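Local coordinates for protein extracellular subtilisin-like serine proteinase (Vibrio sp. PA-44, PDB 1SH7) that probably cuts peptide bonds within proteins as a secreted, calcium-binding serine endopeptidase of the subtilase family from a cold-adapted bacterium, at residues T32-D37 and G121-N126; N25-G30 and A86-I91; G247-R252 and K267-L272; G107-V112 and T135-A140; V174-T179 and L197-S202. All blocks are in the same frame, centred on the assembly; numbering follows the deposited sequence.

In the fold
All five contacts lie in the catalytic subtilase portion of a longer precursor. Interactions 1 and 5 are buried strand pairings in one parallel sheet, 1 in its middle and 5 at one outer end, and both rest mainly on backbone hydrogen bonds. Interaction 2 touches interaction 1 at the start of strands 32-37 and 90-95, but it joins two partly exposed loops through one backbone hydrogen bond, a carboxylate-amide pair and waters. Interaction 3 joins interaction 5, since Lys267 and Leu269 bond by backbone to Phe198; within itself it relies on packing and bridging waters. Interaction 4 is a partly buried, purely apolar helix pair whose helices precede and follow strand 123-127.

Interaction 1 (T32-D37 and G121-N126)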
# COMPACT_ATOMS: atom_id res chain seq x y z
N THR A 32 -0.43 0.62 -13.15
CA THR A 32 -0.36 1.96 -12.61
C THR A 32 -0.86 1.91 -11.17
O THR A 32 -1.90 1.32 -10.90
CB THR A 32 -1.20 2.89 -13.48
OG1 THR A 32 -0.69 2.96 -14.83
CG2 THR A 32 -1.13 4.34 -12.99
N ALA A 33 -0.10 2.53 -10.27
CA ALA A 33 -0.49 2.66 -8.87
C ALA A 33 -0.85 4.10 -8.62
O ALA A 33 -0.03 4.98 -8.89
CB ALA A 33 0.65 2.26 -7.95
N TYR A 34 -2.07 4.31 -8.10
CA TYR A 34 -2.58 5.63 -7.77
C TYR A 34 -2.36 5.86 -6.28
O TYR A 34 -2.91 5.13 -5.46
CB TYR A 34 -4.06 5.72 -8.14
CG TYR A 34 -4.26 5.67 -9.61
CD1 TYR A 34 -4.24 6.85 -10.38
CD2 TYR A 34 -4.40 4.47 -10.27
CE1 TYR A 34 -4.36 6.80 -11.76
CE2 TYR A 34 -4.52 4.41 -11.66
CZ TYR A 34 -4.49 5.58 -12.39
OH TYR A 34 -4.61 5.53 -13.76
N VAL A 35 -1.55 6.86 -5.95
CA VAL A 35 -1.14 7.12 -4.57
C VAL A 35 -1.94 8.28 -4.04
O VAL A 35 -1.73 9.42 -4.46
CB VAL A 35 0.37 7.36 -4.52
CG1 VAL A 35 0.84 7.66 -3.12
CG2 VAL A 35 1.08 6.16 -5.13
N ILE A 36 -2.91 7.97 -3.17
CA ILE A 36 -3.86 8.95 -2.66
C ILE A 36 -3.29 9.38 -1.31
O ILE A 36 -3.37 8.66 -0.34
CB ILE A 36 -5.28 8.35 -2.54
CG1 ILE A 36 -5.78 7.85 -3.92
CG2 ILE A 36 -6.25 9.34 -1.92
CD1 ILE A 36 -7.05 6.98 -3.88
N ASP A 37 -2.69 10.55 -1.28
CA ASP A 37 -1.83 10.89 -0.17
C ASP A 37 -1.47 12.39 -0.20
O ASP A 37 -2.28 13.20 -0.65
CB ASP A 37 -0.58 10.00 -0.22
CG ASP A 37 -0.06 9.65 1.14
OD1 ASP A 37 0.36 10.59 1.86
OD2 ASP A 37 0.04 8.47 1.54
N GLY A 121 -5.56 1.29 -17.79
CA GLY A 121 -5.19 -0.10 -17.76
C GLY A 121 -5.22 -0.71 -16.37
O GLY A 121 -5.94 -0.25 -15.49
N PRO A 122 -4.45 -1.78 -16.18
CA PRO A 122 -4.37 -2.43 -14.86
C PRO A 122 -3.96 -1.43 -13.80
O PRO A 122 -2.93 -0.79 -13.95
CB PRO A 122 -3.26 -3.48 -15.04
CG PRO A 122 -3.28 -3.78 -16.53
CD PRO A 122 -3.61 -2.45 -17.18
N SER A 123 -4.74 -1.32 -12.75
CA SER A 123 -4.58 -0.27 -11.76
C SER A 123 -4.79 -0.78 -10.34
O SER A 123 -5.60 -1.66 -10.11
CB SER A 123 -5.61 0.83 -12.03
OG SER A 123 -5.45 1.36 -13.32
N VAL A 124 -4.05 -0.19 -9.39
CA VAL A 124 -4.30 -0.33 -7.98
C VAL A 124 -4.21 1.04 -7.31
O VAL A 124 -3.42 1.92 -7.75
CB VAL A 124 -3.31 -1.30 -7.34
CG1 VAL A 124 -1.84 -0.81 -7.46
CG2 VAL A 124 -3.68 -1.55 -5.91
N ALA A 125 -5.02 1.24 -6.27
CA ALA A 125 -5.00 2.49 -5.51
C ALA A 125 -4.46 2.24 -4.10
O ALA A 125 -4.76 1.20 -3.51
CB ALA A 125 -6.37 3.06 -5.41
N ASN A 126 -3.70 3.21 -3.58
CA ASN A 126 -3.15 3.17 -2.25
C ASN A 126 -3.65 4.33 -1.40
O ASN A 126 -3.43 5.48 -1.76
CB ASN A 126 -1.61 3.23 -2.29
CG ASN A 126 -0.99 2.98 -0.93
OD1 ASN A 126 -0.89 3.89 -0.11
ND2 ASN A 126 -0.55 1.76 -0.69
O HOH W 1 -2.10 0.73 -16.19
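Thr32 to Ile36 and Ser123 to Asn126 pair as parallel strands, their axes 4.6 Å apart at closest and turned by only 19°. Five backbone hydrogen bonds join the segments, from Thr32 N to Pro122 O just before the second strand, Val124 N to Thr32 O, Tyr34 N to Val124 O, Asn126 N to Tyr34 O and Ile36 N to Asn126 O. The two around Tyr34 are short, each 2.8 Å. Ala33 and Val35 turn their amides the other way, to strand 90-95. At the N-terminal end a water adds a bridge between Thr32 OG1 and Pro122 O.

On the face of Thr32, Tyr34, Ser123 and Ala125, the Tyr34 ring presents its edge to the serine: CE2 lies 3.6 Å from Ser123 OG, which sits in the ring plane. A chi1 of -68° sets the ring beside its own backbone N and brings its CE2 edge up to Ser123. That hydroxyl is itself held 2.7 Å from Gly121 O, donating from above the carbonyl plane. Further along, Ile36 CD1 reaches Ala125 CB at 4.3 Å. On the other face Ala33 CB meets Val124 CG1 at 4.0 Å, beneath helices 70-79 and 219-236; Asn126 uses OD1 for Ser128 OG. This is the centre of the parallel alpha/beta sheet of subtilases, where strand 32-37 ends at Asp37, the predicted charge-relay aspartate.

Interaction 2 (N25-G30 and A86-I91); sequences NFDGFG and AKNVNI
The carboxylate of Asp27 and the amide of Asn88 meet aslant, their planes 67° apart. Asn88 ND2 donates to Asp27 OD1 over 3.1 Å, reaching the oxygen from above the carboxylate plane. Asn88 CB, which points toward the loop, lies close as well, 3.5 Å from the same OD1. The other oxygen turns back on its own loop: OD2 accepts from Phe29 N at 3.1 Å, which makes an Asx turn. A chi1 of 60° places the carboxylate between the backbone N and the carbonyl carbon of Asp27, within reach of both donors.

Beneath this pair the backbones bond too. Residues Ala86 to Val89 form a type I turn, and Asn88 N in it donates to Asp27 O at 2.8 Å. Gly28 brings bare backbone against the turn, at a place where a side chain would run into Val89 CB; its CA lies 4.2 Å from Ala86 CB. Waters bridge Phe26 O to Lys87 N and Gly30 N to Asn90 ND2, while Gln235 of helix 219-236 accepts from the amides of Asp27 and Gly28.

Lys87 NZ bonds instead to the carbonyls of Ser81 and Gly84. Across this contact and within its own loop Asp27 is met by neutral N-H groups, one on each oxygen. Such a pairing would be expected to support a charged carboxylate at a partly exposed position, with no salt bridge between the two segments.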
# COMPACT_ATOMS: atom_id res chain seq x y z
N ASN A 25 9.82 -11.89 -9.90
CA ASN A 25 9.54 -12.42 -11.23
C ASN A 25 8.80 -11.41 -12.13
O ASN A 25 8.65 -11.59 -13.33
CB ASN A 25 8.71 -13.67 -11.05
CG ASN A 25 9.49 -14.79 -10.42
OD1 ASN A 25 9.03 -15.42 -9.45
ND2 ASN A 25 10.65 -15.06 -10.95
N PHE A 26 8.32 -10.34 -11.51
CA PHE A 26 7.57 -9.29 -12.17
C PHE A 26 8.05 -7.97 -11.58
O PHE A 26 8.69 -7.95 -10.52
CB PHE A 26 6.05 -9.45 -11.96
CG PHE A 26 5.51 -10.72 -12.52
CD1 PHE A 26 5.50 -11.87 -11.77
CD2 PHE A 26 5.05 -10.77 -13.82
CE1 PHE A 26 5.01 -13.07 -12.30
CE2 PHE A 26 4.59 -11.98 -14.36
CZ PHE A 26 4.59 -13.12 -13.61
N ASP A 27 7.74 -6.88 -12.25
CA ASP A 27 8.10 -5.54 -11.74
C ASP A 27 7.02 -4.44 -11.89
O ASP A 27 7.29 -3.30 -11.67
CB ASP A 27 9.42 -5.08 -12.39
CG ASP A 27 9.33 -4.98 -13.89
OD1 ASP A 27 10.39 -4.80 -14.53
OD2 ASP A 27 8.24 -5.08 -14.51
N GLY A 28 5.80 -4.80 -12.27
CA GLY A 28 4.71 -3.82 -12.34
C GLY A 28 4.65 -3.14 -13.68
O GLY A 28 3.84 -2.23 -13.89
N PHE A 29 5.49 -3.59 -14.61
CA PHE A 29 5.43 -3.08 -15.98
C PHE A 29 3.98 -3.14 -16.55
O PHE A 29 3.30 -4.15 -16.45
CB PHE A 29 6.42 -3.77 -16.93
CG PHE A 29 6.42 -3.13 -18.30
CD1 PHE A 29 7.06 -1.91 -18.49
CD2 PHE A 29 5.67 -3.68 -19.34
CE1 PHE A 29 7.00 -1.26 -19.74
CE2 PHE A 29 5.62 -3.05 -20.60
CZ PHE A 29 6.29 -1.84 -20.79
N GLY A 30 3.53 -2.02 -17.08
CA GLY A 30 2.18 -1.91 -17.62
C GLY A 30 1.07 -1.76 -16.60
O GLY A 30 -0.09 -1.89 -16.95
N ALA A 86 7.74 -3.05 -6.80
CA ALA A 86 7.43 -3.21 -8.23
C ALA A 86 8.20 -2.12 -8.95
O ALA A 86 7.73 -0.95 -9.08
CB ALA A 86 5.95 -3.07 -8.44
N LYS A 87 9.40 -2.49 -9.39
CA LYS A 87 10.44 -1.52 -9.75
C LYS A 87 10.28 -0.87 -11.14
O LYS A 87 11.01 0.08 -11.48
CB LYS A 87 11.82 -2.18 -9.58
CG LYS A 87 12.21 -2.37 -8.12
CD LYS A 87 13.35 -3.38 -7.99
CE LYS A 87 13.72 -3.68 -6.53
NZ LYS A 87 13.70 -2.55 -5.55
N ASN A 88 9.28 -1.32 -11.91
CA ASN A 88 8.90 -0.64 -13.15
C ASN A 88 7.45 -0.27 -13.27
O ASN A 88 6.92 -0.11 -14.37
CB ASN A 88 9.38 -1.46 -14.37
CG ASN A 88 10.78 -1.11 -14.75
OD1 ASN A 88 11.04 0.02 -15.17
ND2 ASN A 88 11.72 -2.04 -14.51
N VAL A 89 6.79 -0.09 -12.13
CA VAL A 89 5.40 0.32 -12.10
C VAL A 89 5.27 1.80 -12.46
O VAL A 89 6.22 2.57 -12.32
CB VAL A 89 4.76 0.02 -10.70
CG1 VAL A 89 5.19 1.03 -9.69
CG2 VAL A 89 3.24 -0.10 -10.78
N ASN A 90 4.12 2.17 -12.99
CA ASN A 90 3.78 3.57 -13.15
C ASN A 90 3.15 4.11 -11.88
O ASN A 90 2.35 3.42 -11.22
CB ASN A 90 2.83 3.74 -14.34
CG ASN A 90 3.45 3.28 -15.63
OD1 ASN A 90 4.40 3.90 -16.09
ND2 ASN A 90 2.94 2.16 -16.22
N ILE A 91 3.51 5.34 -11.52
CA ILE A 91 2.99 5.99 -10.32
C ILE A 91 2.23 7.25 -10.74
O ILE A 91 2.75 8.01 -11.56
CB ILE A 91 4.17 6.39 -9.38
CG1 ILE A 91 4.94 5.13 -8.87
CG2 ILE A 91 3.67 7.27 -8.26
CD1 ILE A 91 4.18 4.30 -7.79
O HOH W 2 10.02 -5.58 -8.89
O HOH W 3 4.63 0.56 -17.91

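Interaction 3 (G247-R252 and K267-L272)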
# COMPACT_ATOMS: atom_id res chain seq x y z
N GLY A 247 -8.53 -12.27 -3.32
CA GLY A 247 -8.42 -13.71 -3.15
C GLY A 247 -6.99 -14.20 -3.23
O GLY A 247 -6.60 -15.09 -2.49
N LEU A 248 -6.23 -13.65 -4.15
CA LEU A 248 -4.88 -14.07 -4.42
C LEU A 248 -3.91 -13.55 -3.33
O LEU A 248 -3.00 -14.27 -2.92
CB LEU A 248 -4.49 -13.53 -5.78
CG LEU A 248 -3.80 -14.39 -6.81
CD1 LEU A 248 -4.38 -15.75 -6.91
CD2 LEU A 248 -3.85 -13.63 -8.15
N LEU A 249 -4.07 -12.31 -2.88
CA LEU A 249 -3.32 -11.82 -1.72
C LEU A 249 -3.50 -12.73 -0.50
O LEU A 249 -2.55 -13.03 0.23
CB LEU A 249 -3.78 -10.38 -1.37
CG LEU A 249 -3.24 -9.28 -2.28
CD1 LEU A 249 -3.93 -7.95 -1.96
CD2 LEU A 249 -1.65 -9.18 -2.20
N ASN A 250 -4.73 -13.16 -0.28
CA ASN A 250 -5.06 -14.11 0.76
C ASN A 250 -4.48 -15.50 0.58
O ASN A 250 -3.89 -16.05 1.50
CB ASN A 250 -6.58 -14.26 0.87
CG ASN A 250 -7.19 -13.23 1.77
OD1 ASN A 250 -7.09 -13.35 3.00
ND2 ASN A 250 -7.82 -12.22 1.18
N SER A 251 -4.66 -16.08 -0.59
CA SER A 251 -4.25 -17.47 -0.82
C SER A 251 -2.75 -17.60 -0.92
O SER A 251 -2.22 -18.63 -0.54
CB SER A 251 -4.95 -18.10 -2.05
OG SER A 251 -4.74 -17.35 -3.21
N ARG A 252 -2.06 -16.56 -1.36
CA ARG A 252 -0.60 -16.56 -1.44
C ARG A 252 0.13 -16.15 -0.14
O ARG A 252 1.35 -16.38 -0.01
CB ARG A 252 -0.12 -15.66 -2.56
CG ARG A 252 -0.50 -16.18 -3.94
CD ARG A 252 -0.13 -15.29 -5.06
NE ARG A 252 -0.34 -15.99 -6.33
CZ ARG A 252 -0.09 -15.48 -7.53
NH1 ARG A 252 0.35 -14.23 -7.65
NH2 ARG A 252 -0.28 -16.24 -8.61
N LYS A 267 -1.96 -13.67 8.66
CA LYS A 267 -1.49 -13.66 7.28
C LYS A 267 -0.49 -12.53 7.08
O LYS A 267 -0.76 -11.41 7.43
CB LYS A 267 -2.64 -13.47 6.31
CG LYS A 267 -3.67 -14.65 6.35
CD LYS A 267 -4.61 -14.55 5.16
CE LYS A 267 -5.82 -15.50 5.28
NZ LYS A 267 -6.82 -15.09 6.31
N LEU A 268 0.65 -12.86 6.49
CA LEU A 268 1.70 -11.92 6.19
C LEU A 268 1.93 -11.87 4.67
O LEU A 268 1.98 -12.91 3.97
CB LEU A 268 2.98 -12.35 6.91
CG LEU A 268 4.24 -11.50 6.74
CD1 LEU A 268 4.03 -10.16 7.37
CD2 LEU A 268 5.47 -12.21 7.30
N LEU A 269 2.12 -10.67 4.15
CA LEU A 269 2.30 -10.44 2.71
C LEU A 269 3.42 -11.27 2.13
O LEU A 269 4.49 -11.37 2.72
CB LEU A 269 2.64 -8.98 2.49
CG LEU A 269 2.27 -8.16 1.26
CD1 LEU A 269 3.35 -7.20 0.84
CD2 LEU A 269 1.58 -8.84 0.10
N TYR A 270 3.14 -11.84 0.96
CA TYR A 270 4.07 -12.64 0.19
C TYR A 270 3.93 -12.22 -1.27
O TYR A 270 2.83 -12.12 -1.78
CB TYR A 270 3.75 -14.13 0.36
CG TYR A 270 4.68 -15.10 -0.33
CD1 TYR A 270 5.95 -15.36 0.17
CD2 TYR A 270 4.24 -15.82 -1.45
CE1 TYR A 270 6.78 -16.32 -0.44
CE2 TYR A 270 5.05 -16.75 -2.05
CZ TYR A 270 6.34 -17.01 -1.53
OH TYR A 270 7.13 -17.95 -2.14
N SER A 271 5.06 -11.99 -1.92
CA SER A 271 5.10 -11.25 -3.18
C SER A 271 5.11 -12.16 -4.42
O SER A 271 4.97 -11.66 -5.54
CB SER A 271 6.35 -10.38 -3.22
OG SER A 271 7.54 -11.18 -3.27
N LEU A 272 5.31 -13.46 -4.20
CA LEU A 272 5.61 -14.41 -5.25
C LEU A 272 4.40 -15.27 -5.60
O LEU A 272 3.47 -15.40 -4.81
CB LEU A 272 6.77 -15.31 -4.81
CG LEU A 272 8.09 -14.62 -4.43
CD1 LEU A 272 9.18 -15.65 -4.03
CD2 LEU A 272 8.55 -13.76 -5.61
O HOH W 4 0.18 -12.35 -0.10
O HOH W 5 -7.64 -11.99 5.22
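Apolar contact between residues 247-252 of helix 242-252 and residues 267-272 rests on Leu249 and Leu269, whose CD2 methyls meet at 4.0 Å as the two side chains pass aslant. Both back onto helix 219-236.

Carbonyl oxygens make the second group. Arg252 O lies 3.3 Å from Tyr270 CD2 and equally near its CB, approaching the ring obliquely. Tyr270 CG stands anti to the backbone N (chi1 -177°), which swings the ring alongside that carbonyl; Arg14 binds the same oxygen and makes a cation-pi contact with the ring. In return Leu272 O lies 3.6 Å from Arg252 CD. The extended arginine carries on to a salt bridge with Glu236, while Leu248 CG covers part of one guanidinium face.

Polar links between the two segments pass through water. One water donates to Leu249 O at 2.8 Å and accepts from Tyr270 N. Another donates to Asn250 OD1 and accepts only weakly from Lys267 NZ, which bends round at chi4 to Thr265 OG1. The lysine shaft still packs on the amide, its CE 3.4 Å from Asn250 OD1.

Helix 242-252, followed in the chain by the short antiparallel pair 254-255 and 267-268, thus packs against strand 267-268 and the loop after it. This C-terminal part of the subtilase fold lies between two calcium sites, with side chains about 5 Å apart for Asn250 and Asp196 and about 4 Å for Leu272 and Asp12.

Interaction 4 (G107-V112 and T135-A140); sequences GVISGV and TALDSA
Leu137 is the main bump of this helix pair, and Val108, Ile109 and Val112 shape the hollow that takes it. Its CD1 methyl lies 3.7 Å from Val108 CG1 and 3.8 Å from Ile109 CG1, with Val112 CG2 closing the third side at 4.4 Å. The leucine reaches across because CG stands anti to the backbone N (chi1 -180°), which carries the branched end off its own helix and onto the next.

The fit is returned by Ile109, which enters the hollow among Ala136, Leu137 and Ala140. Its CD1 settles on the backbone 3.7 Å from Leu137 N and also touches Ala136 CB. Its other branch, CG2, points to Ala140 CB at 3.9 Å. The two alanines supply low walls, so the isoleucine can come down to the main chain between them. One turn on, Val112 CG1 lies 3.4 Å from Ala140 O and also packs beside Ala140 CB.

No hydrogen bond crosses; the interlock alone joins the segments, whose axes run 8° from parallel and 9.5 Å apart. Val108 and Val112 also reach Met127 of strand 123-127, which lies between the two helices in sequence. Nearly parallel helices packed this way on one side of a parallel sheet are the mark of consecutive beta-alpha-beta crossovers, here those leading into and out of strand 123-127 of the subtilase fold.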
# COMPACT_ATOMS: atom_id res chain seq x y z
N GLY A 107 -12.39 16.17 0.24
CA GLY A 107 -11.23 16.19 -0.64
C GLY A 107 -10.70 14.78 -0.91
O GLY A 107 -10.30 14.46 -2.01
N VAL A 108 -10.66 13.94 0.12
CA VAL A 108 -10.28 12.54 -0.04
C VAL A 108 -11.28 11.79 -0.97
O VAL A 108 -10.86 11.06 -1.89
CB VAL A 108 -10.12 11.82 1.33
CG1 VAL A 108 -9.78 10.37 1.14
CG2 VAL A 108 -9.04 12.51 2.18
N ILE A 109 -12.58 12.01 -0.78
CA ILE A 109 -13.59 11.44 -1.65
C ILE A 109 -13.38 11.86 -3.10
O ILE A 109 -13.45 11.02 -4.01
CB ILE A 109 -15.07 11.82 -1.14
CG1 ILE A 109 -15.36 11.05 0.14
CG2 ILE A 109 -16.16 11.57 -2.26
CD1 ILE A 109 -16.55 11.57 0.91
N SER A 110 -13.05 13.13 -3.33
CA SER A 110 -12.81 13.62 -4.68
C SER A 110 -11.64 12.86 -5.31
O SER A 110 -11.68 12.53 -6.50
CB SER A 110 -12.51 15.13 -4.68
OG SER A 110 -13.65 15.88 -4.28
N GLY A 111 -10.60 12.61 -4.52
CA GLY A 111 -9.45 11.86 -4.98
C GLY A 111 -9.86 10.42 -5.31
O GLY A 111 -9.43 9.89 -6.33
N VAL A 112 -10.69 9.82 -4.47
CA VAL A 112 -11.13 8.43 -4.67
C VAL A 112 -11.95 8.34 -5.98
O VAL A 112 -11.68 7.48 -6.83
CB VAL A 112 -11.91 7.91 -3.46
CG1 VAL A 112 -12.58 6.57 -3.74
CG2 VAL A 112 -11.01 7.85 -2.23
N THR A 135 -19.45 7.21 6.64
CA THR A 135 -20.13 6.39 5.64
C THR A 135 -19.97 6.97 4.23
O THR A 135 -19.92 6.21 3.26
CB THR A 135 -21.62 6.10 5.97
OG1 THR A 135 -22.41 7.28 5.81
CG2 THR A 135 -21.78 5.70 7.45
N ALA A 136 -19.82 8.28 4.11
CA ALA A 136 -19.63 8.90 2.80
C ALA A 136 -18.31 8.49 2.15
O ALA A 136 -18.28 8.12 0.97
CB ALA A 136 -19.73 10.41 2.88
N LEU A 137 -17.22 8.54 2.91
CA LEU A 137 -15.92 8.07 2.40
C LEU A 137 -15.92 6.56 2.14
O LEU A 137 -15.37 6.10 1.13
CB LEU A 137 -14.81 8.41 3.40
CG LEU A 137 -13.37 8.02 3.06
CD1 LEU A 137 -12.93 8.48 1.64
CD2 LEU A 137 -12.42 8.57 4.17
N ASP A 138 -16.54 5.79 3.03
CA ASP A 138 -16.68 4.34 2.84
C ASP A 138 -17.39 4.04 1.53
O ASP A 138 -17.01 3.13 0.80
CB ASP A 138 -17.49 3.70 3.96
CG ASP A 138 -16.78 3.66 5.28
OD1 ASP A 138 -15.59 4.07 5.37
OD2 ASP A 138 -17.36 3.19 6.32
N SER A 139 -18.46 4.78 1.27
CA SER A 139 -19.27 4.58 0.07
C SER A 139 -18.51 4.91 -1.22
O SER A 139 -18.60 4.18 -2.22
CB SER A 139 -20.58 5.38 0.18
OG SER A 139 -21.35 4.84 1.23
N ALA A 140 -17.73 5.98 -1.20
CA ALA A 140 -16.88 6.34 -2.34
C ALA A 140 -15.82 5.26 -2.61
O ALA A 140 -15.56 4.94 -3.77
CB ALA A 140 -16.21 7.68 -2.09

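Interaction 5 (V174-T179 and L197-S202); sequences VTVGST and LFAPGS
This pairing is the outer end of the parallel subtilase sheet, where edge strand 197-200 lies along strand 174-179. Val176 pairs with Leu197, Gly177 with Phe198 and Ser178 with Ala199, and the strands twist by 47° at an axis distance of 4.4 Å. Backbone hydrogen bonds run from Gly177 N to Leu197 O, from Ala199 N to Gly177 O and from Thr179 N to Ala199 O; the first link, Leu197 N to Thr175 O, is weak.

Toward helix 219-236, Val176 CG1 meets Ala199 CB at 3.9 Å; Leu197 CD2 touches Val174 CG1 at 3.7 Å, where Val174 packs on helix 242-252. On the other face the Phe198 ring lies against Gly177, which has no side chain to hold it off: CD2 is 3.6 Å from Gly177 C, with Ser178 N at the ring edge. Thr179 crosses Phe198 at about a right angle, its CG2 3.6 Å from Phe198 CB; a chi1 of 54° puts OG1 between the backbone N and the carbonyl carbon and leaves CG2 beside the N, facing the phenylalanine. The hydroxyl of Ser178 bonds to Ser186 OG. Past the strand, Thr179 O takes two amides: Gly201 N in its carbonyl plane at 3.0 Å, and Ser202 N tilted 33° from that plane at 3.2 Å.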
# COMPACT_ATOMS: atom_id res chain seq x y z
N VAL A 174 -8.64 -3.90 0.91
CA VAL A 174 -7.61 -4.72 1.50
C VAL A 174 -6.92 -3.86 2.53
O VAL A 174 -6.19 -2.92 2.18
CB VAL A 174 -6.60 -5.21 0.46
CG1 VAL A 174 -5.58 -6.10 1.13
CG2 VAL A 174 -7.30 -5.95 -0.72
N THR A 175 -7.17 -4.18 3.80
CA THR A 175 -6.80 -3.37 4.95
C THR A 175 -5.57 -3.99 5.61
O THR A 175 -5.55 -5.19 5.93
CB THR A 175 -7.96 -3.33 5.93
OG1 THR A 175 -9.12 -2.76 5.29
CG2 THR A 175 -7.67 -2.42 7.16
N VAL A 176 -4.54 -3.19 5.81
CA VAL A 176 -3.20 -3.68 6.07
C VAL A 176 -2.68 -3.24 7.41
O VAL A 176 -2.56 -2.04 7.67
CB VAL A 176 -2.21 -3.16 5.00
CG1 VAL A 176 -0.81 -3.79 5.23
CG2 VAL A 176 -2.74 -3.42 3.61
N GLY A 177 -2.39 -4.21 8.28
CA GLY A 177 -1.64 -3.98 9.50
C GLY A 177 -0.14 -4.09 9.30
O GLY A 177 0.36 -4.50 8.23
N SER A 178 0.60 -3.70 10.33
CA SER A 178 2.06 -3.50 10.24
C SER A 178 2.81 -4.49 11.10
O SER A 178 2.39 -4.76 12.22
CB SER A 178 2.41 -2.12 10.75
OG SER A 178 3.81 -1.92 10.72
N THR A 179 3.92 -5.01 10.58
CA THR A 179 4.85 -5.81 11.38
C THR A 179 6.29 -5.26 11.38
O THR A 179 6.66 -4.37 10.59
CB THR A 179 4.95 -7.26 10.82
OG1 THR A 179 5.29 -7.22 9.42
CG2 THR A 179 3.66 -8.00 10.97
N LEU A 197 -4.64 -8.48 6.25
CA LEU A 197 -3.28 -9.07 6.37
C LEU A 197 -2.29 -8.05 6.91
O LEU A 197 -2.60 -6.85 6.97
CB LEU A 197 -2.79 -9.64 5.02
CG LEU A 197 -2.19 -8.67 3.97
CD1 LEU A 197 -1.61 -9.38 2.76
CD2 LEU A 197 -3.26 -7.70 3.52
N PHE A 198 -1.11 -8.54 7.28
CA PHE A 198 -0.01 -7.73 7.78
C PHE A 198 1.03 -7.59 6.67
O PHE A 198 1.21 -8.48 5.84
CB PHE A 198 0.67 -8.43 8.98
CG PHE A 198 -0.16 -8.41 10.24
CD1 PHE A 198 -0.94 -9.51 10.61
CD2 PHE A 198 -0.19 -7.29 11.05
CE1 PHE A 198 -1.73 -9.48 11.74
CE2 PHE A 198 -0.99 -7.27 12.19
CZ PHE A 198 -1.75 -8.37 12.53
N ALA A 199 1.78 -6.49 6.70
CA ALA A 199 2.96 -6.34 5.85
C ALA A 199 4.02 -5.52 6.61
O ALA A 199 3.68 -4.87 7.60
CB ALA A 199 2.54 -5.63 4.54
N PRO A 200 5.28 -5.52 6.16
CA PRO A 200 6.32 -4.69 6.78
C PRO A 200 5.96 -3.21 6.93
O PRO A 200 5.66 -2.53 5.94
CB PRO A 200 7.51 -4.88 5.83
CG PRO A 200 7.32 -6.27 5.29
CD PRO A 200 5.81 -6.32 5.04
N GLY A 201 6.00 -2.71 8.17
CA GLY A 201 5.70 -1.31 8.43
C GLY A 201 6.50 -0.55 9.45
O GLY A 201 6.41 0.69 9.51
N SER A 202 7.32 -1.27 10.23
CA SER A 202 8.25 -0.66 11.17
C SER A 202 9.63 -0.46 10.53
O SER A 202 10.17 -1.38 9.92
CB SER A 202 8.32 -1.51 12.43
OG SER A 202 7.12 -1.31 13.20